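Local coordinates for protein Xcc_ctr_pt (Xanthomonas campestris pv. campestris, PDB 6NJW) that forms the C-terminal, Toprim-containing part of a Class 2 OLD family nuclease, which probably cleaves nucleic acid by two-metal catalysis, at residues V23-G28 with I75-L80; D47-T52 with H216-I221; N60-V65 with L97-D102. All blocks are in the same frame, centred on the assembly; numbering follows the deposited sequence.

How the contacts relate
Contact 1 is the central strand pair of the four-stranded parallel sheet, and the other two contacts, whose centres each lie about 11 Å from its centre, concern the two faces of that sheet. Contact 2 sets helix 208-226 over the face of Ile24 and Val78, where Val78 CG1 meets His216 CD2 at 3.5 Å. Contact 3 lies on the face of Leu25 and Ile79, with Phe61 CZ at 3.7 Å from Glu27 CG. Contacts 2 and 3 do not touch (nearest atoms about 9 Å apart). The metal site lies beside contact 1: the side chain of Leu80 is about 5 Å from the bound magnesium ion and that of Phe61, in contact 3, about 7 Å.

Contact 1 (V23-G28 with I75-L80); sequences VILVEG and IPHVIL
Val23 and Leu25 each use both backbone polar atoms toward the 75-80 segment, which gives a four-bond parallel ladder. Val23 N donates to Pro76 O at 3.0 Å, and Val78 N returns a bond to Val23 O at 3.1 Å. One step on, Leu25 N reaches Val78 O at 3.0 Å and Leu80 N reaches Leu25 O at 3.0 Å. The strand axes approach to 4.8 Å and cross at 19°, as parallel neighbours of a twisted sheet do. Ile24 and Val26 direct their backbone bonds to Thr52, Cys54 and Val56, in and just after strand 51-55, so strand 22-26 is bonded along both edges.

Where the ladder ends, a water replaces the next rung: it accepts from Glu27 N at 2.9 Å and donates to Leu80 O at 2.7 Å. At the other end His77 deals with a loop carbonyl. With chi1 at 61° its CG sits between the backbone N and the carbonyl carbon, and ND1 donates to Ile75 O, in the ring plane and almost straight at 177°. NE2 of the same ring bonds Tyr127 OH, so both ring nitrogens have partners.

The side chains sort onto the two faces of the sheet. Ile24 CG1 lies alongside Val78 CG2 at 3.6 Å beneath helix 208-226, whereas Leu25 crosses Ile79 on the face covered by helix 62-68.

Glu27, whose N holds the bridging water, ends the ladder. The magnesium of this chain is bound at Asp82 and Tyr209. The chemistry thus implies a backbone frame satisfied by strand neighbours and one water, beside which the Glu27 carboxylate, a magnesium ligand in another structure of this protein though not in this chain, has OE2 held by Thr81 OG1 and Asp82 N.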
ATOM      1  N   VAL A  23     -11.898  -1.240  -6.122  1.00 30.91           N
ATOM      2  CA  VAL A  23     -10.520  -1.585  -6.468  1.00 30.63           C
ATOM      3  C   VAL A  23      -9.558  -0.806  -5.580  1.00 33.33           C
ATOM      4  O   VAL A  23      -9.698   0.406  -5.429  1.00 34.59           O
ATOM      5  CB  VAL A  23     -10.184  -1.296  -7.942  1.00 30.70           C
ATOM      6  CG1 VAL A  23      -8.743  -1.743  -8.218  1.00 30.57           C
ATOM      7  CG2 VAL A  23     -11.127  -2.050  -8.858  1.00 34.53           C
ATOM      8  N   ILE A  24      -8.582  -1.502  -5.009  1.00 32.85           N
ATOM      9  CA  ILE A  24      -7.474  -0.895  -4.283  1.00 32.75           C
ATOM     10  C   ILE A  24      -6.240  -0.944  -5.177  1.00 27.69           C
ATOM     11  O   ILE A  24      -5.728  -2.030  -5.469  1.00 33.50           O
ATOM     12  CB  ILE A  24      -7.201  -1.632  -2.964  1.00 30.83           C
ATOM     13  CG1 ILE A  24      -8.395  -1.497  -2.006  1.00 31.85           C
ATOM     14  CG2 ILE A  24      -5.900  -1.119  -2.341  1.00 30.74           C
ATOM     15  CD1 ILE A  24      -8.393  -2.605  -0.908  1.00 32.61           C
ATOM     16  N   LEU A  25      -5.733   0.223  -5.569  1.00 31.70           N
ATOM     17  CA  LEU A  25      -4.581   0.316  -6.466  1.00 35.43           C
ATOM     18  C   LEU A  25      -3.320   0.508  -5.640  1.00 31.81           C
ATOM     19  O   LEU A  25      -3.256   1.433  -4.818  1.00 31.80           O
ATOM     20  CB  LEU A  25      -4.749   1.487  -7.443  1.00 30.65           C
ATOM     21  CG  LEU A  25      -5.934   1.382  -8.397  1.00 32.83           C
ATOM     22  CD1 LEU A  25      -6.089   2.724  -9.144  1.00 34.08           C
ATOM     23  CD2 LEU A  25      -5.688   0.220  -9.354  1.00 37.66           C
ATOM     24  N   VAL A  26      -2.326  -0.358  -5.865  1.00 32.94           N
ATOM     25  CA  VAL A  26      -1.072  -0.361  -5.124  1.00 35.77           C
ATOM     26  C   VAL A  26       0.087  -0.430  -6.118  1.00 35.36           C
ATOM     27  O   VAL A  26      -0.092  -0.764  -7.287  1.00 35.40           O
ATOM     28  CB  VAL A  26      -1.011  -1.537  -4.122  1.00 33.82           C
ATOM     29  CG1 VAL A  26      -2.242  -1.475  -3.163  1.00 35.50           C
ATOM     30  CG2 VAL A  26      -0.967  -2.852  -4.848  1.00 35.06           C
ATOM     31  N   GLU A  27       1.292  -0.109  -5.638  1.00 36.52           N
ATOM     32  CA  GLU A  27       2.435  -0.002  -6.543  1.00 39.36           C
ATOM     33  C   GLU A  27       3.015  -1.359  -6.929  1.00 43.36           C
ATOM     34  O   GLU A  27       3.431  -1.552  -8.074  1.00 40.95           O
ATOM     35  CB  GLU A  27       3.530   0.855  -5.912  1.00 38.26           C
ATOM     36  CG  GLU A  27       3.183   2.337  -5.802  1.00 39.64           C
ATOM     37  CD  GLU A  27       4.347   3.132  -5.210  1.00 47.57           C
ATOM     38  OE1 GLU A  27       5.461   2.570  -5.137  1.00 48.56           O
ATOM     39  OE2 GLU A  27       4.153   4.302  -4.824  1.00 46.44           O
ATOM     40  N   GLY A  28       3.086  -2.302  -5.996  1.00 43.13           N
ATOM     41  CA  GLY A  28       3.787  -3.534  -6.294  1.00 42.14           C
ATOM     42  C   GLY A  28       3.329  -4.745  -5.512  1.00 49.99           C
ATOM     43  O   GLY A  28       2.259  -4.743  -4.880  1.00 39.40           O
ATOM     44  N   ILE A  75     -16.000   3.068 -11.079  1.00 38.06           N
ATOM     45  CA  ILE A  75     -15.903   2.083 -10.003  1.00 35.23           C
ATOM     46  C   ILE A  75     -15.190   2.747  -8.829  1.00 37.24           C
ATOM     47  O   ILE A  75     -14.135   3.365  -9.029  1.00 36.13           O
ATOM     48  CB  ILE A  75     -15.138   0.823 -10.469  1.00 37.31           C
ATOM     49  CG1 ILE A  75     -15.952   0.030 -11.497  1.00 40.39           C
ATOM     50  CG2 ILE A  75     -14.771  -0.100  -9.321  1.00 40.71           C
ATOM     51  CD1 ILE A  75     -15.189  -1.148 -12.052  1.00 42.43           C
ATOM     52  N   PRO A  76     -15.714   2.648  -7.605  1.00 36.79           N
ATOM     53  CA  PRO A  76     -14.986   3.192  -6.448  1.00 38.20           C
ATOM     54  C   PRO A  76     -13.594   2.576  -6.329  1.00 29.66           C
ATOM     55  O   PRO A  76     -13.415   1.365  -6.464  1.00 32.81           O
ATOM     56  CB  PRO A  76     -15.870   2.807  -5.255  1.00 43.69           C
ATOM     57  CG  PRO A  76     -17.211   2.465  -5.831  1.00 41.79           C
ATOM     58  CD  PRO A  76     -16.978   1.985  -7.225  1.00 36.00           C
ATOM     59  N   HIS A  77     -12.594   3.421  -6.072  1.00 31.53           N
ATOM     60  CA  HIS A  77     -11.238   2.922  -5.964  1.00 32.96           C
ATOM     61  C   HIS A  77     -10.440   3.837  -5.048  1.00 32.27           C
ATOM     62  O   HIS A  77     -10.827   4.972  -4.778  1.00 36.89           O
ATOM     63  CB  HIS A  77     -10.562   2.831  -7.336  1.00 35.38           C
ATOM     64  CG  HIS A  77     -10.468   4.154  -8.019  1.00 33.77           C
ATOM     65  ND1 HIS A  77     -11.535   4.715  -8.686  1.00 34.61           N
ATOM     66  CD2 HIS A  77      -9.462   5.060  -8.082  1.00 36.19           C
ATOM     67  CE1 HIS A  77     -11.184   5.906  -9.148  1.00 35.87           C
ATOM     68  NE2 HIS A  77      -9.932   6.139  -8.794  1.00 38.03           N
ATOM     69  N   VAL A  78      -9.313   3.319  -4.567  1.00 31.19           N
ATOM     70  CA  VAL A  78      -8.393   4.075  -3.732  1.00 33.85           C
ATOM     71  C   VAL A  78      -6.984   3.863  -4.279  1.00 32.99           C
ATOM     72  O   VAL A  78      -6.741   2.964  -5.072  1.00 34.28           O
ATOM     73  CB  VAL A  78      -8.482   3.653  -2.250  1.00 31.49           C
ATOM     74  CG1 VAL A  78      -9.852   4.018  -1.686  1.00 33.00           C
ATOM     75  CG2 VAL A  78      -8.223   2.143  -2.102  1.00 32.09           C
ATOM     76  N   ILE A  79      -6.045   4.695  -3.834  1.00 30.92           N
ATOM     77  CA  ILE A  79      -4.642   4.565  -4.224  1.00 33.69           C
ATOM     78  C   ILE A  79      -3.772   4.566  -2.975  1.00 33.10           C
ATOM     79  O   ILE A  79      -4.003   5.353  -2.055  1.00 34.11           O
ATOM     80  CB  ILE A  79      -4.208   5.711  -5.170  1.00 34.58           C
ATOM     81  CG1 ILE A  79      -4.747   5.477  -6.582  1.00 35.95           C
ATOM     82  CG2 ILE A  79      -2.681   5.867  -5.192  1.00 33.85           C
ATOM     83  CD1 ILE A  79      -4.633   6.721  -7.490  1.00 34.68           C
ATOM     84  N   LEU A  80      -2.758   3.706  -2.963  1.00 35.62           N
ATOM     85  CA  LEU A  80      -1.707   3.690  -1.952  1.00 35.01           C
ATOM     86  C   LEU A  80      -0.387   3.888  -2.676  1.00 36.56           C
ATOM     87  O   LEU A  80      -0.024   3.078  -3.536  1.00 35.31           O
ATOM     88  CB  LEU A  80      -1.692   2.358  -1.188  1.00 32.63           C
ATOM     89  CG  LEU A  80      -2.957   2.121  -0.364  1.00 35.21           C
ATOM     90  CD1 LEU A  80      -3.106   0.671   0.073  1.00 37.28           C
ATOM     91  CD2 LEU A  80      -2.843   3.025   0.838  1.00 41.16           C
TER
HETATM   92  O   HOH W   1       1.461   0.928  -2.977  1.00 38.66           O

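Contact 2 (D47-T52 with H216-I221); sequences DMLGIT and HIRDAI
Ile51 pushes its terminal methyl into the shallow hollow between Ile217 and Ile221, two side chains one turn apart on helix 208-226. The fit can be read from three separations: Ile51 CD1 is 4.0 Å from Ile217 CG1, 4.1 Å from Ile217 CG2 and 4.1 Å from Ile221 CG1. The reach comes from an extended side chain, with CG1 turned opposite the carbonyl carbon (chi1 -64°) and CD1 continuing outward (chi2 161°). Ile51 and Ile217 slide past each other in opposite directions, which lays the end methyl of Ile51 against the CG1 and CG2 branches of Ile217.

Leu49 supplies a second, broader bump. Its forked end spreads over the helix surface: Leu49 CD1 rests against Arg218 CG at 4.2 Å, while Leu49 CD2 meets Ile221 CG2 at 4.3 Å. Ile221 CG2 also lies 4.0 Å from Leu49 O and therefore sits against both the backbone and the side chain of the leucine. Arg218 offers only its aliphatic root here. Its guanidinium leads away and, side-on, grips its neighbour Asp219 with two nitrogens on one oxygen, Arg218 NE lying 2.7 Å from Asp219 OD1 in this salt bridge.

A type I turn from Asp47 to Gly50 precedes the strand, and the chain enters it through the positive phi of Gly50 (72°). Leu49 thus projects from the turn and Ile51 from the first residue of strand 51-55, and both CB atoms point toward the helix. The interface buries 224 Å², held by apolar fit alone.

Ile217 also leans on Ile24 and Val78 of the next two strands. Helix 208-226 accordingly lies over one face of the parallel sheet and reaches its outer strand, the layered alpha/beta arrangement characteristic of a Toprim fold.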
ATOM      1  N   ASP A  47     -12.727  -9.640  -0.046  1.00 35.89           N
ATOM      2  CA  ASP A  47     -13.312 -10.570  -1.008  1.00 45.61           C
ATOM      3  C   ASP A  47     -14.823 -10.621  -0.869  1.00 41.11           C
ATOM      4  O   ASP A  47     -15.547 -10.596  -1.870  1.00 40.67           O
ATOM      5  CB  ASP A  47     -12.721 -11.964  -0.816  1.00 44.38           C
ATOM      6  CG  ASP A  47     -11.229 -11.996  -1.057  1.00 57.84           C
ATOM      7  OD1 ASP A  47     -10.759 -11.226  -1.924  1.00 60.66           O
ATOM      8  OD2 ASP A  47     -10.527 -12.781  -0.380  1.00 66.88           O
ATOM      9  N   MET A  48     -15.313 -10.682   0.373  1.00 43.33           N
ATOM     10  CA  MET A  48     -16.752 -10.684   0.600  1.00 46.49           C
ATOM     11  C   MET A  48     -17.384  -9.390   0.114  1.00 39.58           C
ATOM     12  O   MET A  48     -18.499  -9.405  -0.413  1.00 39.70           O
ATOM     13  CB  MET A  48     -17.036 -10.904   2.085  1.00 41.28           C
ATOM     14  CG  MET A  48     -16.309 -12.084   2.682  1.00 43.85           C
ATOM     15  SD  MET A  48     -17.119 -13.612   2.223  1.00 55.90           S
ATOM     16  CE  MET A  48     -18.693 -13.447   3.050  1.00 41.95           C
ATOM     17  N   LEU A  49     -16.667  -8.274   0.233  1.00 38.55           N
ATOM     18  CA  LEU A  49     -17.152  -6.980  -0.233  1.00 34.86           C
ATOM     19  C   LEU A  49     -16.992  -6.768  -1.733  1.00 39.42           C
ATOM     20  O   LEU A  49     -17.368  -5.703  -2.228  1.00 42.99           O
ATOM     21  CB  LEU A  49     -16.419  -5.849   0.505  1.00 39.55           C
ATOM     22  CG  LEU A  49     -16.777  -5.634   1.989  1.00 45.86           C
ATOM     23  CD1 LEU A  49     -15.730  -4.774   2.722  1.00 38.60           C
ATOM     24  CD2 LEU A  49     -18.146  -5.032   2.112  1.00 39.11           C
ATOM     25  N   GLY A  50     -16.419  -7.716  -2.466  1.00 39.99           N
ATOM     26  CA  GLY A  50     -16.204  -7.495  -3.888  1.00 39.46           C
ATOM     27  C   GLY A  50     -15.103  -6.507  -4.222  1.00 40.93           C
ATOM     28  O   GLY A  50     -15.161  -5.865  -5.275  1.00 41.74           O
ATOM     29  N   ILE A  51     -14.114  -6.339  -3.344  1.00 36.53           N
ATOM     30  CA  ILE A  51     -13.008  -5.406  -3.581  1.00 36.50           C
ATOM     31  C   ILE A  51     -11.790  -6.199  -4.018  1.00 38.99           C
ATOM     32  O   ILE A  51     -11.399  -7.164  -3.351  1.00 41.08           O
ATOM     33  CB  ILE A  51     -12.702  -4.566  -2.329  1.00 37.95           C
ATOM     34  CG1 ILE A  51     -13.903  -3.690  -1.999  1.00 36.29           C
ATOM     35  CG2 ILE A  51     -11.480  -3.676  -2.554  1.00 38.92           C
ATOM     36  CD1 ILE A  51     -13.926  -3.168  -0.590  1.00 38.22           C
ATOM     37  N   THR A  52     -11.202  -5.808  -5.154  1.00 38.49           N
ATOM     38  CA  THR A  52      -9.999  -6.423  -5.701  1.00 36.30           C
ATOM     39  C   THR A  52      -8.799  -5.517  -5.462  1.00 36.44           C
ATOM     40  O   THR A  52      -8.914  -4.292  -5.553  1.00 35.80           O
ATOM     41  CB  THR A  52     -10.139  -6.670  -7.210  1.00 45.54           C
ATOM     42  OG1 THR A  52     -11.392  -7.297  -7.488  1.00 51.24           O
ATOM     43  CG2 THR A  52      -9.034  -7.581  -7.706  1.00 44.52           C
ATOM     44  N   HIS A 216     -11.620   4.019   3.521  1.00 34.86           N
ATOM     45  CA  HIS A 216     -12.231   4.816   2.462  1.00 32.38           C
ATOM     46  C   HIS A 216     -13.012   3.930   1.496  1.00 33.38           C
ATOM     47  O   HIS A 216     -14.168   4.224   1.177  1.00 34.57           O
ATOM     48  CB  HIS A 216     -11.160   5.609   1.704  1.00 29.09           C
ATOM     49  CG  HIS A 216     -11.728   6.573   0.705  1.00 34.02           C
ATOM     50  ND1 HIS A 216     -11.874   7.918   0.968  1.00 39.54           N
ATOM     51  CD2 HIS A 216     -12.221   6.381  -0.544  1.00 32.51           C
ATOM     52  CE1 HIS A 216     -12.422   8.516  -0.075  1.00 35.36           C
ATOM     53  NE2 HIS A 216     -12.644   7.606  -1.007  1.00 32.17           N
ATOM     54  N   ILE A 217     -12.403   2.832   1.029  1.00 33.35           N
ATOM     55  CA  ILE A 217     -13.077   1.998   0.033  1.00 33.93           C
ATOM     56  C   ILE A 217     -14.213   1.213   0.676  1.00 40.48           C
ATOM     57  O   ILE A 217     -15.267   1.003   0.060  1.00 35.16           O
ATOM     58  CB  ILE A 217     -12.078   1.072  -0.692  1.00 32.16           C
ATOM     59  CG1 ILE A 217     -12.739   0.393  -1.906  1.00 38.63           C
ATOM     60  CG2 ILE A 217     -11.499   0.003   0.203  1.00 32.62           C
ATOM     61  CD1 ILE A 217     -13.219   1.395  -2.951  1.00 44.02           C
ATOM     62  N   ARG A 218     -14.022   0.772   1.922  1.00 35.60           N
ATOM     63  CA  ARG A 218     -15.107   0.119   2.657  1.00 36.92           C
ATOM     64  C   ARG A 218     -16.301   1.058   2.804  1.00 36.01           C
ATOM     65  O   ARG A 218     -17.455   0.662   2.585  1.00 37.27           O
ATOM     66  CB  ARG A 218     -14.585  -0.340   4.026  1.00 32.81           C
ATOM     67  CG  ARG A 218     -15.572  -1.148   4.897  1.00 33.46           C
ATOM     68  CD  ARG A 218     -16.566  -0.286   5.722  1.00 36.68           C
ATOM     69  NE  ARG A 218     -15.996   0.927   6.310  1.00 35.27           N
ATOM     70  CZ  ARG A 218     -15.216   0.932   7.382  1.00 38.26           C
ATOM     71  NH1 ARG A 218     -14.906  -0.216   7.973  1.00 37.17           N
ATOM     72  NH2 ARG A 218     -14.747   2.079   7.861  1.00 37.61           N
ATOM     73  N   ASP A 219     -16.040   2.313   3.168  1.00 37.69           N
ATOM     74  CA  ASP A 219     -17.119   3.277   3.328  1.00 36.23           C
ATOM     75  C   ASP A 219     -17.889   3.457   2.027  1.00 42.45           C
ATOM     76  O   ASP A 219     -19.125   3.458   2.025  1.00 41.00           O
ATOM     77  CB  ASP A 219     -16.566   4.619   3.804  1.00 40.45           C
ATOM     78  CG  ASP A 219     -16.233   4.630   5.286  1.00 43.37           C
ATOM     79  OD1 ASP A 219     -16.374   3.582   5.957  1.00 41.20           O
ATOM     80  OD2 ASP A 219     -15.820   5.698   5.782  1.00 44.75           O
ATOM     81  N   ALA A 220     -17.174   3.588   0.908  1.00 37.69           N
ATOM     82  CA  ALA A 220     -17.833   3.811  -0.376  1.00 42.27           C
ATOM     83  C   ALA A 220     -18.730   2.637  -0.756  1.00 46.17           C
ATOM     84  O   ALA A 220     -19.844   2.830  -1.256  1.00 43.73           O
ATOM     85  CB  ALA A 220     -16.787   4.049  -1.465  1.00 42.71           C
ATOM     86  N   ILE A 221     -18.265   1.411  -0.531  1.00 40.30           N
ATOM     87  CA  ILE A 221     -19.095   0.257  -0.871  1.00 42.85           C
ATOM     88  C   ILE A 221     -20.288   0.151   0.079  1.00 46.07           C
ATOM     89  O   ILE A 221     -21.414  -0.149  -0.342  1.00 47.25           O
ATOM     90  CB  ILE A 221     -18.245  -1.028  -0.862  1.00 37.54           C
ATOM     91  CG1 ILE A 221     -17.135  -0.982  -1.919  1.00 44.02           C
ATOM     92  CG2 ILE A 221     -19.116  -2.269  -1.063  1.00 42.60           C
ATOM     93  CD1 ILE A 221     -17.624  -0.704  -3.283  1.00 50.28           C
TER

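Contact 3 (N60-V65 with L97-D102); sequences NFTPYV and LINVLD
Val100 CG1 is the projecting group of this helix-helix contact, and it meets Phe61, Thr62 and, one helical turn on, Val65. Val100 CG1 lies 3.5 Å from Val65 CG2. The same methyl, Val100 CG1, is 3.9 Å from Phe61 CB and 3.9 Å from Thr62 N. The valine places this methyl opposite its carbonyl carbon (chi1 -66°), which aims it across the gap. Val65 adopts a different setting, chi1 173°, with CG1 opposite the backbone N and CG2 left to receive Val100; the two side chains cross at about a right angle. Both valine side chains also touch that of Tyr127 in strand 127-130.

Helix 62-68 belongs to the beta-alpha-beta connection between strands 51-55 and 77-82, and helix 93-104 follows the latter strand, so the contact joins two successive helical elements of the alpha/beta Toprim fold. Asn60 caps the beginning of the first: Asn60 OD1 accepts from Thr62 N at 3.3 Å, with the donor 48° above the carbonyl plane rather than on a lone pair.

Close backbone approach, 5.2 Å from Thr62 CA to Val100 CA, brings Thr62 obliquely across Asn99. Thr62 OG1 presses on Asn99 CB at 3.3 Å, and Thr62 CG2 faces Asn99 O at 3.9 Å. Phe61 contributes only its CB here, its ring swinging away toward Glu27 and Thr81 beside the metal site.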
ATOM      1  N   ASN A  60       2.791   4.533 -12.055  1.00 43.90           N
ATOM      2  CA  ASN A  60       1.907   5.197 -12.997  1.00 46.52           C
ATOM      3  C   ASN A  60       0.491   4.701 -12.739  1.00 43.29           C
ATOM      4  O   ASN A  60       0.081   3.670 -13.271  1.00 39.43           O
ATOM      5  CB  ASN A  60       2.325   4.943 -14.439  1.00 42.45           C
ATOM      6  CG  ASN A  60       1.486   5.736 -15.410  1.00 45.02           C
ATOM      7  OD1 ASN A  60       0.755   6.647 -15.009  1.00 48.96           O
ATOM      8  ND2 ASN A  60       1.574   5.398 -16.691  1.00 52.23           N
ATOM      9  N   PHE A  61      -0.260   5.457 -11.939  1.00 40.80           N
ATOM     10  CA  PHE A  61      -1.642   5.127 -11.633  1.00 43.20           C
ATOM     11  C   PHE A  61      -2.623   5.666 -12.665  1.00 40.83           C
ATOM     12  O   PHE A  61      -3.788   5.259 -12.667  1.00 35.56           O
ATOM     13  CB  PHE A  61      -2.004   5.661 -10.233  1.00 34.45           C
ATOM     14  CG  PHE A  61      -1.339   4.897  -9.114  1.00 34.27           C
ATOM     15  CD1 PHE A  61      -1.913   3.743  -8.615  1.00 31.91           C
ATOM     16  CD2 PHE A  61      -0.128   5.318  -8.593  1.00 39.76           C
ATOM     17  CE1 PHE A  61      -1.304   3.028  -7.596  1.00 33.98           C
ATOM     18  CE2 PHE A  61       0.501   4.614  -7.573  1.00 41.87           C
ATOM     19  CZ  PHE A  61      -0.086   3.456  -7.069  1.00 35.48           C
ATOM     20  N   THR A  62      -2.180   6.544 -13.561  1.00 36.48           N
ATOM     21  CA  THR A  62      -3.126   7.245 -14.429  1.00 38.99           C
ATOM     22  C   THR A  62      -3.973   6.323 -15.308  1.00 37.54           C
ATOM     23  O   THR A  62      -5.193   6.552 -15.397  1.00 39.60           O
ATOM     24  CB  THR A  62      -2.355   8.272 -15.269  1.00 41.49           C
ATOM     25  OG1 THR A  62      -1.569   9.072 -14.384  1.00 39.92           O
ATOM     26  CG2 THR A  62      -3.314   9.172 -16.002  1.00 39.10           C
ATOM     27  N   PRO A  63      -3.427   5.306 -15.988  1.00 39.16           N
ATOM     28  CA  PRO A  63      -4.297   4.453 -16.820  1.00 40.25           C
ATOM     29  C   PRO A  63      -5.372   3.750 -16.023  1.00 38.88           C
ATOM     30  O   PRO A  63      -6.478   3.546 -16.538  1.00 33.43           O
ATOM     31  CB  PRO A  63      -3.319   3.441 -17.433  1.00 39.34           C
ATOM     32  CG  PRO A  63      -1.994   4.136 -17.380  1.00 44.45           C
ATOM     33  CD  PRO A  63      -2.012   4.917 -16.112  1.00 41.23           C
ATOM     34  N   TYR A  64      -5.086   3.380 -14.773  1.00 37.39           N
ATOM     35  CA  TYR A  64      -6.097   2.726 -13.945  1.00 36.67           C
ATOM     36  C   TYR A  64      -7.161   3.698 -13.461  1.00 35.99           C
ATOM     37  O   TYR A  64      -8.341   3.331 -13.358  1.00 35.19           O
ATOM     38  CB  TYR A  64      -5.425   2.040 -12.761  1.00 36.80           C
ATOM     39  CG  TYR A  64      -4.613   0.872 -13.227  1.00 37.54           C
ATOM     40  CD1 TYR A  64      -3.312   1.048 -13.697  1.00 43.73           C
ATOM     41  CD2 TYR A  64      -5.158  -0.398 -13.256  1.00 44.88           C
ATOM     42  CE1 TYR A  64      -2.556  -0.023 -14.148  1.00 44.84           C
ATOM     43  CE2 TYR A  64      -4.415  -1.482 -13.711  1.00 49.03           C
ATOM     44  CZ  TYR A  64      -3.119  -1.284 -14.154  1.00 49.85           C
ATOM     45  OH  TYR A  64      -2.381  -2.358 -14.596  1.00 56.78           O
ATOM     46  N   VAL A  65      -6.774   4.926 -13.109  1.00 35.24           N
ATOM     47  CA  VAL A  65      -7.785   5.904 -12.730  1.00 34.08           C
ATOM     48  C   VAL A  65      -8.670   6.248 -13.927  1.00 37.75           C
ATOM     49  O   VAL A  65      -9.885   6.464 -13.783  1.00 37.89           O
ATOM     50  CB  VAL A  65      -7.119   7.153 -12.113  1.00 30.86           C
ATOM     51  CG1 VAL A  65      -8.143   8.251 -11.872  1.00 34.54           C
ATOM     52  CG2 VAL A  65      -6.442   6.771 -10.818  1.00 36.74           C
ATOM     53  N   LEU A  97       0.323  12.529  -8.544  1.00 42.79           N
ATOM     54  CA  LEU A  97      -1.031  12.789  -8.069  1.00 45.61           C
ATOM     55  C   LEU A  97      -1.746  13.844  -8.903  1.00 39.85           C
ATOM     56  O   LEU A  97      -2.965  13.778  -9.060  1.00 41.67           O
ATOM     57  CB  LEU A  97      -1.012  13.215  -6.594  1.00 41.55           C
ATOM     58  CG  LEU A  97      -0.707  12.105  -5.588  1.00 44.22           C
ATOM     59  CD1 LEU A  97      -0.746  12.629  -4.149  1.00 43.71           C
ATOM     60  CD2 LEU A  97      -1.678  10.947  -5.764  1.00 44.08           C
ATOM     61  N   ILE A  98      -1.029  14.825  -9.446  1.00 45.95           N
ATOM     62  CA  ILE A  98      -1.675  15.732 -10.397  1.00 44.95           C
ATOM     63  C   ILE A  98      -2.162  14.955 -11.617  1.00 39.09           C
ATOM     64  O   ILE A  98      -3.242  15.228 -12.159  1.00 45.22           O
ATOM     65  CB  ILE A  98      -0.714  16.871 -10.788  1.00 50.17           C
ATOM     66  CG1 ILE A  98      -0.535  17.831  -9.604  1.00 48.25           C
ATOM     67  CG2 ILE A  98      -1.247  17.623 -12.009  1.00 47.80           C
ATOM     68  CD1 ILE A  98       0.538  18.879  -9.824  1.00 55.34           C
ATOM     69  N   ASN A  99      -1.390  13.958 -12.046  1.00 41.14           N
ATOM     70  CA  ASN A  99      -1.785  13.169 -13.210  1.00 41.25           C
ATOM     71  C   ASN A  99      -3.106  12.444 -12.977  1.00 44.01           C
ATOM     72  O   ASN A  99      -3.940  12.362 -13.890  1.00 42.17           O
ATOM     73  CB  ASN A  99      -0.673  12.188 -13.572  1.00 45.21           C
ATOM     74  CG  ASN A  99       0.455  12.863 -14.347  1.00 49.80           C
ATOM     75  OD1 ASN A  99       0.250  13.906 -14.952  1.00 49.45           O
ATOM     76  ND2 ASN A  99       1.646  12.281 -14.303  1.00 49.24           N
ATOM     77  N   VAL A 100      -3.342  11.938 -11.757  1.00 43.40           N
ATOM     78  CA  VAL A 100      -4.652  11.326 -11.515  1.00 38.09           C
ATOM     79  C   VAL A 100      -5.712  12.360 -11.142  1.00 39.65           C
ATOM     80  O   VAL A 100      -6.895  12.169 -11.455  1.00 41.62           O
ATOM     81  CB  VAL A 100      -4.576  10.199 -10.465  1.00 35.03           C
ATOM     82  CG1 VAL A 100      -3.742   9.046 -10.998  1.00 36.12           C
ATOM     83  CG2 VAL A 100      -4.009  10.694  -9.145  1.00 40.07           C
ATOM     84  N   LEU A 101      -5.343  13.467 -10.488  1.00 35.16           N
ATOM     85  CA  LEU A 101      -6.365  14.456 -10.164  1.00 39.57           C
ATOM     86  C   LEU A 101      -6.911  15.127 -11.420  1.00 43.19           C
ATOM     87  O   LEU A 101      -8.093  15.490 -11.462  1.00 44.46           O
ATOM     88  CB  LEU A 101      -5.818  15.496  -9.190  1.00 43.99           C
ATOM     89  CG  LEU A 101      -5.627  15.046  -7.732  1.00 38.80           C
ATOM     90  CD1 LEU A 101      -4.754  16.040  -6.978  1.00 43.65           C
ATOM     91  CD2 LEU A 101      -6.952  14.864  -7.023  1.00 38.77           C
ATOM     92  N   ASP A 102      -6.075  15.279 -12.454  1.00 45.58           N
ATOM     93  CA  ASP A 102      -6.565  15.781 -13.739  1.00 47.61           C
ATOM     94  C   ASP A 102      -7.644  14.880 -14.326  1.00 44.65           C
ATOM     95  O   ASP A 102      -8.528  15.360 -15.042  1.00 45.59           O
ATOM     96  CB  ASP A 102      -5.415  15.910 -14.733  1.00 46.46           C
ATOM     97  CG  ASP A 102      -4.504  17.080 -14.432  1.00 49.04           C
ATOM     98  OD1 ASP A 102      -4.895  17.972 -13.650  1.00 52.09           O
ATOM     99  OD2 ASP A 102      -3.386  17.093 -14.979  1.00 53.91           O
TER